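Local structure of beta-N-acetylhexosaminidase (Streptomyces plicatus, 1JAK) at residues E98-L102 with H121-L126; R178-R182 with P455-D459; A265-C269 with L287-V293; D459-P464 with I501-R505. The protein probably removes terminal N-acetylhexosamine units from its substrates by substrate-assisted catalysis, as a family 20 glycoside hydrolase with an alpha/beta-barrel catalytic domain. All coordinates share one frame; numbering follows the deposited sequence.

Interaction 1. Residues E98-L102 with H121-L126; sequences EGYRL and HGVQTL
One face of the Tyr100 ring lies flat on the helix backbone at Gly122, whose CA stands 3.6 Å from the ring centroid, a CH-pi contact over the ring centre. The His121 ring is met at its edge instead: ND1 donates to Glu98 O at 2.8 Å, with the acceptor in the imidazole plane. The N-H...O angle is 173°, and the donor lies in the carbonyl plane, on a lone pair of Glu98 O. Both features belong to the alpha/beta domain that precedes the catalytic barrel in this family, where helix 116-129 packs against a mixed sheet; the axes of strand 100-102 and helix 121-126 come within 8.7 Å, at 34° to each other. Tyr100 points inward with CG wedged between its own N and carbonyl carbon (chi1 64°), which carries the ring over Gly122 CA and brings its OH to Thr125 OG1 at 2.6 Å. Lys187 also donates to that threonine hydroxyl, so the buried pair is part of a longer polar chain. A phenylalanine in place of Tyr100 would probably keep the face on Gly122 but leave Thr125 OG1 without its hydroxyl mate on the strand. The Glu98 carboxylate passes His121 with OE2 3.4 Å from CE1, but this OE2 is engaged by Arg160 in a salt bridge and by Asn189. Trp474 adds an edge-to-face ring contact to His121. Farther along the strand, Leu102 CD1 settles on the helix, 3.9 Å from Gly122 O and 4.2 Å from Thr125 CG2.

Interaction 2. Residues R178-R182 with P455-D459; sequences RYIDR and PDQLD
Arg178 reaches across to Asp459 nearly at right angles, its guanidinium plane turned only 20° from the carboxylate. The Arg178 side chain is extended from CG to NE, and its NH2 serves two acids: Asp459 OD2 at 2.8 Å, met from above the carboxylate plane, and Asp456 OD1 at 2.9 Å, met on the anti side. Pro455 CB lies over the centre of one guanidinium face, 3.3 Å from Arg178 CZ, so the group is backed by a hydrocarbon surface while its edge is held by acids. With Arg182, these side chains form a salt-bridge network between helices 173-184 and 455-462, which follow the first and last strands of the (beta/alpha)8 barrel; the two segments run nearly parallel, 21° apart, where the barrel closes. Arg182 comes to Asp459 differently, bent at chi2 and side-on: NE bonds OD1 at 2.9 Å and NH2 bonds OD2 at 2.9 Å, both acceptors in the guanidinium plane. The two arginine NH2 groups approach Asp459 OD2 from opposite faces of the carboxylate, which would be expected to stabilise its negative charge. A water accepts from Arg178 NE and donates to both Pro455 O and Asp459 OD1, the latter at 2.8 Å.

Interaction 3. Residues A265-C269 with L287-V293; sequences AELNC and LCVDKDV
In the disulfide between Cys269 and Cys288, the Cys288 sulfur is swung anti to its backbone N (chi1 -159°), while that of Cys269 lies beside its own N; these settings bring SG to SG at 2.0 Å with a chi3 of 101°. Lys291 stays extended as far as CE and then bends at chi4 (-62°). Lys291 CE passes 3.2 Å from Asn268 O, and NZ is linked by water to two backbone carbonyls: one water accepts from Lys291 NZ at 2.7 Å and donates to Cys269 O, and a second links NZ weakly to Glu266 O. A third water spans Leu267 O and Cys288 N, at 2.6 Å from the carbonyl oxygen, so the backbones are joined by solvent next to the covalent link. The apolar contact is Val293 CG1 with Leu267 CD2 at 4.3 Å; the valine methyls also pass Glu266, CG1 at 3.7 Å from its O and CG2 beside its OE1. Within 265-269 the Asn268 amide turns back onto Ala265 O and also bonds Leu261 O, linking the 3-10 turn to helix 258-263 by a hydrogen bond. The type I turn Cys288-Lys291 leads into helix 292-307. This is a disulfide-closed part of the long connection between barrel strand 246-250 and helix 292-307, which also contributes His256 and Val282 to the inhibitor pocket.

Interaction 4. Residues D459-P464 with I501-R505; sequences DYMAFP and IDFYR
Tyr460 lies along Asp502, both side chains pointing the same way with ring and carboxylate planes 29° apart. Tyr460 CB lies 3.8 Å from Asp502 OD2, and the ring runs out from it with CG anti to the backbone N (chi1 -180°). Tyr460 CD1 passes Asp502 OD2 at 3.5 Å, its CE1 reaches Tyr504 CA at 3.8 Å, and at the tip its OH touches Tyr504 CD1 at 3.5 Å. With an alanine at Tyr460, a gap would probably open beside Tyr504 CA and CB, and the Asp502 carboxylate would lose the surface it lies along. Deeper in, Ile501 CG2 sits over one face of the Phe463 ring, 3.8 Å from its centroid, a CH-pi contact, while Phe463 CB meets Phe503 CB at 3.5 Å. The one direct hydrogen bond across the contact is backbone: Tyr504 N donates to Phe463 O at 3.2 Å, nearly straight at 173°. The following peptide is cis, and Pro464 CD packs beside Tyr504 O. Trp496 meets the Phe463 and Phe503 rings edge-to-face, and Arg182 touches Phe463 and Ile501. The loop after helix 493-499 thus meets the C-terminal end of helix 455-462, with helices 493-499 and 173-184 beside it.

In the fold
From the N terminus, interaction 1 comes first, closing a short loop of mostly strand and helix within the domain that precedes the barrel. Interaction 2 then opens on helix 173-184 and closes 273 residues later on helix 455-462, bringing together the helices that follow the first and last barrel strands. Within that span interaction 3 closes a small loop by its disulfide, about 37 Å from interaction 2 between centres. Interaction 4 starts on the helix where interaction 2 ends, sharing Asp459, and closes a loop of 36 residues, mostly helix, at segment 501-505; their centres lie about 9 Å apart. Interactions 1 and 3 stand on opposite sides of the chain's centre, and none of the loops cross.

Interaction 1. Residues E98-L102 with H121-L126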
loop_
_atom_site.group_PDB
_atom_site.type_symbol
_atom_site.label_atom_id
_atom_site.label_comp_id
_atom_site.label_asym_id
_atom_site.label_seq_id
_atom_site.Cartn_x
_atom_site.Cartn_y
_atom_site.Cartn_z
ATOM N N GLU A 98 -14.580 -3.578 7.715
ATOM C CA GLU A 98 -13.606 -2.502 7.875
ATOM C C GLU A 98 -14.119 -1.149 8.338
ATOM O O GLU A 98 -13.320 -0.243 8.585
ATOM C CB GLU A 98 -12.862 -2.294 6.557
ATOM C CG GLU A 98 -12.054 -3.486 6.105
ATOM C CD GLU A 98 -11.218 -3.162 4.891
ATOM O OE1 GLU A 98 -11.786 -3.074 3.778
ATOM O OE2 GLU A 98 -9.996 -2.979 5.059
ATOM N N GLY A 99 -15.437 -1.007 8.443
ATOM C CA GLY A 99 -16.011 0.261 8.848
ATOM C C GLY A 99 -16.085 0.481 10.346
ATOM O O GLY A 99 -15.734 -0.395 11.134
ATOM N N TYR A 100 -16.553 1.661 10.733
ATOM C CA TYR A 100 -16.669 2.024 12.142
ATOM C C TYR A 100 -17.524 3.274 12.306
ATOM O O TYR A 100 -17.863 3.955 11.338
ATOM C CB TYR A 100 -15.285 2.347 12.720
ATOM C CG TYR A 100 -14.676 3.570 12.063
ATOM C CD1 TYR A 100 -14.027 3.468 10.831
ATOM C CD2 TYR A 100 -14.852 4.845 12.607
ATOM C CE1 TYR A 100 -13.580 4.595 10.157
ATOM C CE2 TYR A 100 -14.407 5.984 11.938
ATOM C CZ TYR A 100 -13.775 5.849 10.710
ATOM O OH TYR A 100 -13.368 6.965 10.023
ATOM N N ARG A 101 -17.861 3.566 13.556
ATOM C CA ARG A 101 -18.591 4.776 13.890
ATOM C C ARG A 101 -17.717 5.428 14.952
ATOM O O ARG A 101 -17.139 4.732 15.791
ATOM C CB ARG A 101 -19.977 4.487 14.483
ATOM C CG ARG A 101 -20.714 5.777 14.842
ATOM C CD ARG A 101 -22.162 5.572 15.283
ATOM N NE ARG A 101 -22.281 5.066 16.648
ATOM C CZ ARG A 101 -22.448 3.786 16.965
ATOM N NH1 ARG A 101 -22.518 2.864 16.014
ATOM N NH2 ARG A 101 -22.559 3.428 18.239
ATOM N N LEU A 102 -17.584 6.748 14.895
ATOM C CA LEU A 102 -16.792 7.468 15.882
ATOM C C LEU A 102 -17.650 8.581 16.466
ATOM O O LEU A 102 -18.081 9.490 15.752
ATOM C CB LEU A 102 -15.523 8.058 15.248
ATOM C CG LEU A 102 -14.531 8.753 16.195
ATOM C CD1 LEU A 102 -13.154 8.812 15.538
ATOM C CD2 LEU A 102 -15.018 10.155 16.544
ATOM N N HIS A 121 -9.160 1.389 11.873
ATOM C CA HIS A 121 -9.424 2.470 10.934
ATOM C C HIS A 121 -9.984 3.680 11.678
ATOM O O HIS A 121 -9.679 4.821 11.332
ATOM C CB HIS A 121 -10.386 1.984 9.851
ATOM C CG HIS A 121 -9.794 0.931 8.966
ATOM N ND1 HIS A 121 -10.559 0.002 8.294
ATOM C CD2 HIS A 121 -8.506 0.656 8.650
ATOM C CE1 HIS A 121 -9.767 -0.802 7.606
ATOM N NE2 HIS A 121 -8.516 -0.428 7.805
ATOM N N GLY A 122 -10.791 3.429 12.706
ATOM C CA GLY A 122 -11.340 4.529 13.485
ATOM C C GLY A 122 -10.208 5.292 14.152
ATOM O O GLY A 122 -10.251 6.518 14.282
ATOM N N VAL A 123 -9.189 4.556 14.582
ATOM C CA VAL A 123 -8.025 5.160 15.220
ATOM C C VAL A 123 -7.292 6.060 14.229
ATOM O O VAL A 123 -6.831 7.139 14.590
ATOM C CB VAL A 123 -7.058 4.071 15.758
ATOM C CG1 VAL A 123 -5.694 4.679 16.079
ATOM C CG2 VAL A 123 -7.647 3.440 17.016
ATOM N N GLN A 124 -7.194 5.628 12.973
ATOM C CA GLN A 124 -6.513 6.432 11.966
ATOM C C GLN A 124 -7.235 7.765 11.768
ATOM O O GLN A 124 -6.619 8.776 11.453
ATOM C CB GLN A 124 -6.432 5.680 10.635
ATOM C CG GLN A 124 -5.686 4.349 10.708
ATOM C CD GLN A 124 -4.332 4.464 11.394
ATOM O OE1 GLN A 124 -3.635 5.470 11.257
ATOM N NE2 GLN A 124 -3.949 3.423 12.124
ATOM N N THR A 125 -8.550 7.759 11.947
ATOM C CA THR A 125 -9.321 8.985 11.817
ATOM C C THR A 125 -9.076 9.847 13.052
ATOM O O THR A 125 -8.866 11.058 12.949
ATOM C CB THR A 125 -10.820 8.674 11.688
ATOM O OG1 THR A 125 -11.059 8.080 10.407
ATOM C CG2 THR A 125 -11.658 9.944 11.829
ATOM N N LEU A 126 -9.088 9.212 14.219
ATOM C CA LEU A 126 -8.870 9.925 15.473
ATOM C C LEU A 126 -7.548 10.688 15.496
ATOM O O LEU A 126 -7.492 11.830 15.958
ATOM C CB LEU A 126 -8.921 8.947 16.651
ATOM C CG LEU A 126 -8.653 9.533 18.042
ATOM C CD1 LEU A 126 -9.677 10.626 18.359
ATOM C CD2 LEU A 126 -8.728 8.420 19.080
#

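Interaction 2. Residues R178-R182 with P455-D459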
loop_
_atom_site.group_PDB
_atom_site.type_symbol
_atom_site.label_atom_id
_atom_site.label_comp_id
_atom_site.label_asym_id
_atom_site.label_seq_id
_atom_site.Cartn_x
_atom_site.Cartn_y
_atom_site.Cartn_z
ATOM N N ARG A 178 8.708 1.075 8.635
ATOM C CA ARG A 178 8.502 2.514 8.591
ATOM C C ARG A 178 7.520 2.865 7.472
ATOM O O ARG A 178 6.602 3.660 7.674
ATOM C CB ARG A 178 9.838 3.237 8.373
ATOM C CG ARG A 178 9.703 4.709 7.997
ATOM C CD ARG A 178 11.050 5.419 8.043
ATOM N NE ARG A 178 11.068 6.640 7.240
ATOM C CZ ARG A 178 12.014 7.573 7.317
ATOM N NH1 ARG A 178 13.023 7.431 8.170
ATOM N NH2 ARG A 178 11.960 8.644 6.533
ATOM N N TYR A 179 7.698 2.265 6.297
ATOM C CA TYR A 179 6.793 2.560 5.189
ATOM C C TYR A 179 5.393 2.031 5.503
ATOM O O TYR A 179 4.390 2.645 5.137
ATOM C CB TYR A 179 7.309 1.954 3.881
ATOM C CG TYR A 179 6.676 2.596 2.667
ATOM C CD1 TYR A 179 6.944 3.928 2.347
ATOM C CD2 TYR A 179 5.766 1.899 1.875
ATOM C CE1 TYR A 179 6.314 4.554 1.270
ATOM C CE2 TYR A 179 5.129 2.516 0.793
ATOM C CZ TYR A 179 5.409 3.843 0.501
ATOM O OH TYR A 179 4.778 4.470 -0.550
ATOM N N ILE A 180 5.330 0.889 6.178
ATOM C CA ILE A 180 4.048 0.310 6.566
ATOM C C ILE A 180 3.307 1.323 7.436
ATOM O O ILE A 180 2.111 1.555 7.255
ATOM C CB ILE A 180 4.256 -1.013 7.349
ATOM C CG1 ILE A 180 4.544 -2.144 6.358
ATOM C CG2 ILE A 180 3.034 -1.325 8.219
ATOM C CD1 ILE A 180 5.013 -3.434 7.002
ATOM N N ASP A 181 4.016 1.942 8.375
ATOM C CA ASP A 181 3.367 2.919 9.236
ATOM C C ASP A 181 2.904 4.142 8.450
ATOM O O ASP A 181 1.879 4.739 8.778
ATOM C CB ASP A 181 4.292 3.308 10.391
ATOM C CG ASP A 181 4.534 2.148 11.344
ATOM O OD1 ASP A 181 3.612 1.321 11.509
ATOM O OD2 ASP A 181 5.627 2.066 11.936
ATOM N N ARG A 182 3.641 4.508 7.403
ATOM C CA ARG A 182 3.248 5.648 6.581
ATOM C C ARG A 182 1.904 5.365 5.911
ATOM O O ARG A 182 1.008 6.212 5.916
ATOM C CB ARG A 182 4.278 5.919 5.475
ATOM C CG ARG A 182 5.671 6.319 5.949
ATOM C CD ARG A 182 5.671 7.662 6.674
ATOM N NE ARG A 182 7.020 8.219 6.760
ATOM C CZ ARG A 182 7.657 8.497 7.895
ATOM N NH1 ARG A 182 7.076 8.272 9.067
ATOM N NH2 ARG A 182 8.878 9.015 7.855
ATOM N N PRO A 455 14.957 5.971 3.096
ATOM C CA PRO A 455 13.607 6.250 3.597
ATOM C C PRO A 455 13.088 7.666 3.377
ATOM O O PRO A 455 11.904 7.853 3.111
ATOM C CB PRO A 455 13.712 5.895 5.076
ATOM C CG PRO A 455 14.683 4.764 5.064
ATOM C CD PRO A 455 15.751 5.268 4.120
ATOM N N ASP A 456 13.963 8.660 3.496
ATOM C CA ASP A 456 13.538 10.042 3.301
ATOM C C ASP A 456 13.148 10.306 1.850
ATOM O O ASP A 456 12.234 11.086 1.577
ATOM C CB ASP A 456 14.637 11.017 3.730
ATOM C CG ASP A 456 14.913 10.964 5.223
ATOM O OD1 ASP A 456 14.007 10.566 5.984
ATOM O OD2 ASP A 456 16.032 11.339 5.637
ATOM N N GLN A 457 13.845 9.665 0.917
ATOM C CA GLN A 457 13.531 9.839 -0.497
ATOM C C GLN A 457 12.198 9.158 -0.797
ATOM O O GLN A 457 11.417 9.637 -1.623
ATOM C CB GLN A 457 14.646 9.253 -1.368
ATOM C CG GLN A 457 15.988 9.937 -1.152
ATOM C CD GLN A 457 17.070 9.409 -2.067
ATOM O OE1 GLN A 457 17.112 8.219 -2.368
ATOM N NE2 GLN A 457 17.966 10.291 -2.500
ATOM N N LEU A 458 11.936 8.040 -0.128
ATOM C CA LEU A 458 10.665 7.354 -0.321
ATOM C C LEU A 458 9.543 8.304 0.098
ATOM O O LEU A 458 8.532 8.425 -0.594
ATOM C CB LEU A 458 10.591 6.081 0.524
ATOM C CG LEU A 458 11.572 4.955 0.197
ATOM C CD1 LEU A 458 11.294 3.773 1.117
ATOM C CD2 LEU A 458 11.426 4.541 -1.263
ATOM N N ASP A 459 9.724 8.984 1.229
ATOM C CA ASP A 459 8.705 9.916 1.714
ATOM C C ASP A 459 8.438 11.059 0.738
ATOM O O ASP A 459 7.285 11.394 0.463
ATOM C CB ASP A 459 9.102 10.529 3.069
ATOM C CG ASP A 459 8.985 9.550 4.225
ATOM O OD1 ASP A 459 8.148 8.626 4.158
ATOM O OD2 ASP A 459 9.727 9.721 5.218
HETATM O O HOH W 1 9.855 6.404 4.570
HETATM O O HOH W 2 14.229 10.234 8.648
#

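Interaction 3. Residues A265-C269 with L287-V293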
loop_
_atom_site.group_PDB
_atom_site.type_symbol
_atom_site.label_atom_id
_atom_site.label_comp_id
_atom_site.label_asym_id
_atom_site.label_seq_id
_atom_site.Cartn_x
_atom_site.Cartn_y
_atom_site.Cartn_z
ATOM N N ALA A 265 22.999 -20.328 -14.169
ATOM C CA ALA A 265 23.230 -20.401 -15.607
ATOM C C ALA A 265 22.209 -21.269 -16.343
ATOM O O ALA A 265 21.772 -20.925 -17.440
ATOM C CB ALA A 265 24.644 -20.921 -15.873
ATOM N N GLU A 266 21.822 -22.386 -15.735
ATOM C CA GLU A 266 20.876 -23.314 -16.355
ATOM C C GLU A 266 19.512 -22.734 -16.735
ATOM O O GLU A 266 18.839 -23.253 -17.630
ATOM C CB GLU A 266 20.679 -24.531 -15.447
ATOM C CG GLU A 266 20.091 -24.200 -14.091
ATOM C CD GLU A 266 20.258 -25.327 -13.095
ATOM O OE1 GLU A 266 19.669 -26.410 -13.309
ATOM O OE2 GLU A 266 20.985 -25.128 -12.098
ATOM N N LEU A 267 19.100 -21.662 -16.065
ATOM C CA LEU A 267 17.807 -21.047 -16.352
ATOM C C LEU A 267 17.819 -20.228 -17.637
ATOM O O LEU A 267 16.766 -19.866 -18.161
ATOM C CB LEU A 267 17.390 -20.134 -15.196
ATOM C CG LEU A 267 17.204 -20.783 -13.829
ATOM C CD1 LEU A 267 16.895 -19.705 -12.800
ATOM C CD2 LEU A 267 16.083 -21.804 -13.899
ATOM N N ASN A 268 19.012 -19.942 -18.139
ATOM C CA ASN A 268 19.164 -19.128 -19.340
ATOM C C ASN A 268 19.074 -19.921 -20.632
ATOM O O ASN A 268 19.581 -21.035 -20.726
ATOM C CB ASN A 268 20.493 -18.385 -19.264
ATOM C CG ASN A 268 20.562 -17.465 -18.064
ATOM O OD1 ASN A 268 20.084 -16.332 -18.114
ATOM N ND2 ASN A 268 21.135 -17.957 -16.968
ATOM N N CYS A 269 18.427 -19.336 -21.633
ATOM C CA CYS A 269 18.267 -20.014 -22.910
ATOM C C CYS A 269 19.594 -20.472 -23.515
ATOM O O CYS A 269 19.651 -21.520 -24.157
ATOM C CB CYS A 269 17.531 -19.115 -23.897
ATOM S SG CYS A 269 15.720 -19.006 -23.693
ATOM N N LEU A 287 12.945 -15.583 -18.650
ATOM C CA LEU A 287 13.189 -16.962 -18.263
ATOM C C LEU A 287 13.118 -17.686 -19.601
ATOM O O LEU A 287 12.539 -17.157 -20.556
ATOM C CB LEU A 287 12.077 -17.473 -17.347
ATOM C CG LEU A 287 11.972 -16.807 -15.976
ATOM C CD1 LEU A 287 10.809 -17.414 -15.199
ATOM C CD2 LEU A 287 13.279 -16.997 -15.225
ATOM N N CYS A 288 13.696 -18.878 -19.690
ATOM C CA CYS A 288 13.648 -19.599 -20.954
ATOM C C CYS A 288 12.396 -20.472 -20.993
ATOM O O CYS A 288 12.341 -21.539 -20.384
ATOM C CB CYS A 288 14.914 -20.440 -21.155
ATOM S SG CYS A 288 15.122 -20.800 -22.928
ATOM N N VAL A 289 11.385 -19.992 -21.711
ATOM C CA VAL A 289 10.106 -20.683 -21.814
ATOM C C VAL A 289 10.195 -22.105 -22.358
ATOM O O VAL A 289 9.406 -22.964 -21.969
ATOM C CB VAL A 289 9.111 -19.865 -22.678
ATOM C CG1 VAL A 289 7.791 -20.609 -22.823
ATOM C CG2 VAL A 289 8.866 -18.508 -22.029
ATOM N N ASP A 290 11.160 -22.357 -23.240
ATOM C CA ASP A 290 11.316 -23.683 -23.840
ATOM C C ASP A 290 12.147 -24.687 -23.044
ATOM O O ASP A 290 12.488 -25.748 -23.567
ATOM C CB ASP A 290 11.921 -23.564 -25.242
ATOM C CG ASP A 290 11.066 -22.744 -26.179
ATOM O OD1 ASP A 290 9.834 -22.947 -26.200
ATOM O OD2 ASP A 290 11.632 -21.900 -26.907
ATOM N N LYS A 291 12.481 -24.367 -21.797
ATOM C CA LYS A 291 13.268 -25.287 -20.975
ATOM C C LYS A 291 12.449 -25.855 -19.826
ATOM O O LYS A 291 11.723 -25.125 -19.156
ATOM C CB LYS A 291 14.504 -24.589 -20.406
ATOM C CG LYS A 291 15.611 -24.341 -21.412
ATOM C CD LYS A 291 16.848 -23.792 -20.719
ATOM C CE LYS A 291 18.021 -23.704 -21.676
ATOM N NZ LYS A 291 18.396 -25.048 -22.196
ATOM N N ASP A 292 12.571 -27.158 -19.591
ATOM C CA ASP A 292 11.829 -27.791 -18.508
ATOM C C ASP A 292 12.232 -27.276 -17.132
ATOM O O ASP A 292 11.383 -27.102 -16.262
ATOM C CB ASP A 292 12.009 -29.313 -18.531
ATOM C CG ASP A 292 11.216 -29.983 -19.636
ATOM O OD1 ASP A 292 10.104 -29.509 -19.948
ATOM O OD2 ASP A 292 11.699 -31.000 -20.179
ATOM N N VAL A 293 13.525 -27.039 -16.930
ATOM C CA VAL A 293 14.009 -26.571 -15.632
ATOM C C VAL A 293 13.315 -25.285 -15.189
ATOM O O VAL A 293 13.163 -25.029 -13.995
ATOM C CB VAL A 293 15.540 -26.342 -15.646
ATOM C CG1 VAL A 293 15.889 -25.173 -16.552
ATOM C CG2 VAL A 293 16.040 -26.102 -14.224
HETATM O O HOH W 3 19.678 -25.383 -19.202
HETATM O O HOH W 4 14.300 -20.030 -17.211
HETATM O O HOH W 5 20.769 -23.943 -23.023
#

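Interaction 4. Residues D459-P464 with I501-R505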
loop_
_atom_site.group_PDB
_atom_site.type_symbol
_atom_site.label_atom_id
_atom_site.label_comp_id
_atom_site.label_asym_id
_atom_site.label_seq_id
_atom_site.Cartn_x
_atom_site.Cartn_y
_atom_site.Cartn_z
ATOM N N ASP A 459 9.724 8.984 1.229
ATOM C CA ASP A 459 8.705 9.916 1.714
ATOM C C ASP A 459 8.438 11.059 0.738
ATOM O O ASP A 459 7.285 11.394 0.463
ATOM C CB ASP A 459 9.102 10.529 3.069
ATOM C CG ASP A 459 8.985 9.550 4.225
ATOM O OD1 ASP A 459 8.148 8.626 4.158
ATOM O OD2 ASP A 459 9.727 9.721 5.218
ATOM N N TYR A 460 9.505 11.662 0.223
ATOM C CA TYR A 460 9.364 12.787 -0.694
ATOM C C TYR A 460 8.560 12.456 -1.951
ATOM O O TYR A 460 7.826 13.305 -2.464
ATOM C CB TYR A 460 10.743 13.320 -1.087
ATOM C CG TYR A 460 10.682 14.495 -2.036
ATOM C CD1 TYR A 460 10.383 15.778 -1.577
ATOM C CD2 TYR A 460 10.893 14.313 -3.400
ATOM C CE1 TYR A 460 10.295 16.857 -2.466
ATOM C CE2 TYR A 460 10.807 15.374 -4.290
ATOM C CZ TYR A 460 10.509 16.640 -3.821
ATOM O OH TYR A 460 10.426 17.680 -4.717
ATOM N N MET A 461 8.690 11.225 -2.439
ATOM C CA MET A 461 7.965 10.813 -3.637
ATOM C C MET A 461 6.588 10.242 -3.301
ATOM O O MET A 461 5.662 10.326 -4.106
ATOM C CB MET A 461 8.785 9.789 -4.431
ATOM C CG MET A 461 10.083 10.355 -5.019
ATOM S SD MET A 461 9.845 11.874 -5.980
ATOM C CE MET A 461 9.015 11.240 -7.452
ATOM N N ALA A 462 6.444 9.676 -2.106
ATOM C CA ALA A 462 5.161 9.107 -1.701
ATOM C C ALA A 462 4.180 10.195 -1.262
ATOM O O ALA A 462 2.986 10.107 -1.541
ATOM C CB ALA A 462 5.365 8.100 -0.576
ATOM N N PHE A 463 4.687 11.214 -0.573
ATOM C CA PHE A 463 3.845 12.314 -0.100
ATOM C C PHE A 463 4.039 13.545 -0.978
ATOM O O PHE A 463 5.167 13.893 -1.325
ATOM C CB PHE A 463 4.185 12.655 1.355
ATOM C CG PHE A 463 3.826 11.569 2.334
ATOM C CD1 PHE A 463 4.670 10.479 2.531
ATOM C CD2 PHE A 463 2.637 11.632 3.051
ATOM C CE1 PHE A 463 4.334 9.467 3.432
ATOM C CE2 PHE A 463 2.290 10.626 3.954
ATOM C CZ PHE A 463 3.142 9.541 4.143
ATOM N N PRO A 464 2.960 14.301 -1.237
ATOM C CA PRO A 464 1.570 14.153 -0.790
ATOM C C PRO A 464 0.558 13.359 -1.623
ATOM O O PRO A 464 -0.641 13.463 -1.370
ATOM C CB PRO A 464 1.132 15.600 -0.650
ATOM C CG PRO A 464 1.726 16.193 -1.904
ATOM C CD PRO A 464 3.128 15.572 -1.969
ATOM N N ILE A 501 8.128 13.830 8.302
ATOM C CA ILE A 501 7.833 13.231 7.007
ATOM C C ILE A 501 8.044 14.269 5.911
ATOM O O ILE A 501 7.291 15.235 5.801
ATOM C CB ILE A 501 6.373 12.725 6.945
ATOM C CG1 ILE A 501 6.170 11.611 7.976
ATOM C CG2 ILE A 501 6.048 12.235 5.531
ATOM C CD1 ILE A 501 4.745 11.091 8.066
ATOM N N ASP A 502 9.079 14.078 5.103
ATOM C CA ASP A 502 9.337 15.021 4.030
ATOM C C ASP A 502 8.281 14.810 2.956
ATOM O O ASP A 502 7.807 13.692 2.750
ATOM C CB ASP A 502 10.739 14.814 3.456
ATOM C CG ASP A 502 11.158 15.938 2.524
ATOM O OD1 ASP A 502 10.720 17.093 2.741
ATOM O OD2 ASP A 502 11.939 15.673 1.585
ATOM N N PHE A 503 7.889 15.891 2.295
ATOM C CA PHE A 503 6.887 15.809 1.246
ATOM C C PHE A 503 7.072 16.950 0.265
ATOM O O PHE A 503 7.648 17.985 0.601
ATOM C CB PHE A 503 5.467 15.864 1.832
ATOM C CG PHE A 503 5.121 17.175 2.498
ATOM C CD1 PHE A 503 5.579 17.466 3.779
ATOM C CD2 PHE A 503 4.328 18.113 1.841
ATOM C CE1 PHE A 503 5.253 18.674 4.400
ATOM C CE2 PHE A 503 3.994 19.327 2.452
ATOM C CZ PHE A 503 4.458 19.607 3.734
ATOM N N TYR A 504 6.585 16.744 -0.953
ATOM C CA TYR A 504 6.666 17.747 -2.001
ATOM C C TYR A 504 5.600 18.813 -1.761
ATOM O O TYR A 504 4.405 18.512 -1.739
ATOM C CB TYR A 504 6.444 17.078 -3.359
ATOM C CG TYR A 504 6.193 18.028 -4.506
ATOM C CD1 TYR A 504 7.163 18.947 -4.905
ATOM C CD2 TYR A 504 4.991 17.987 -5.215
ATOM C CE1 TYR A 504 6.946 19.802 -5.987
ATOM C CE2 TYR A 504 4.764 18.838 -6.301
ATOM C CZ TYR A 504 5.746 19.739 -6.679
ATOM O OH TYR A 504 5.529 20.576 -7.754
ATOM N N ARG A 505 6.036 20.054 -1.572
ATOM C CA ARG A 505 5.109 21.155 -1.336
ATOM C C ARG A 505 4.550 21.668 -2.659
ATOM O O ARG A 505 4.910 22.748 -3.136
ATOM C CB ARG A 505 5.811 22.284 -0.579
ATOM C CG ARG A 505 6.157 21.934 0.866
ATOM C CD ARG A 505 6.865 23.094 1.549
ATOM N NE ARG A 505 6.050 24.305 1.531
ATOM C CZ ARG A 505 5.082 24.575 2.401
ATOM N NH1 ARG A 505 4.802 23.719 3.377
ATOM N NH2 ARG A 505 4.385 25.699 2.288
HETATM O O HOH W 6 11.034 12.040 5.659
#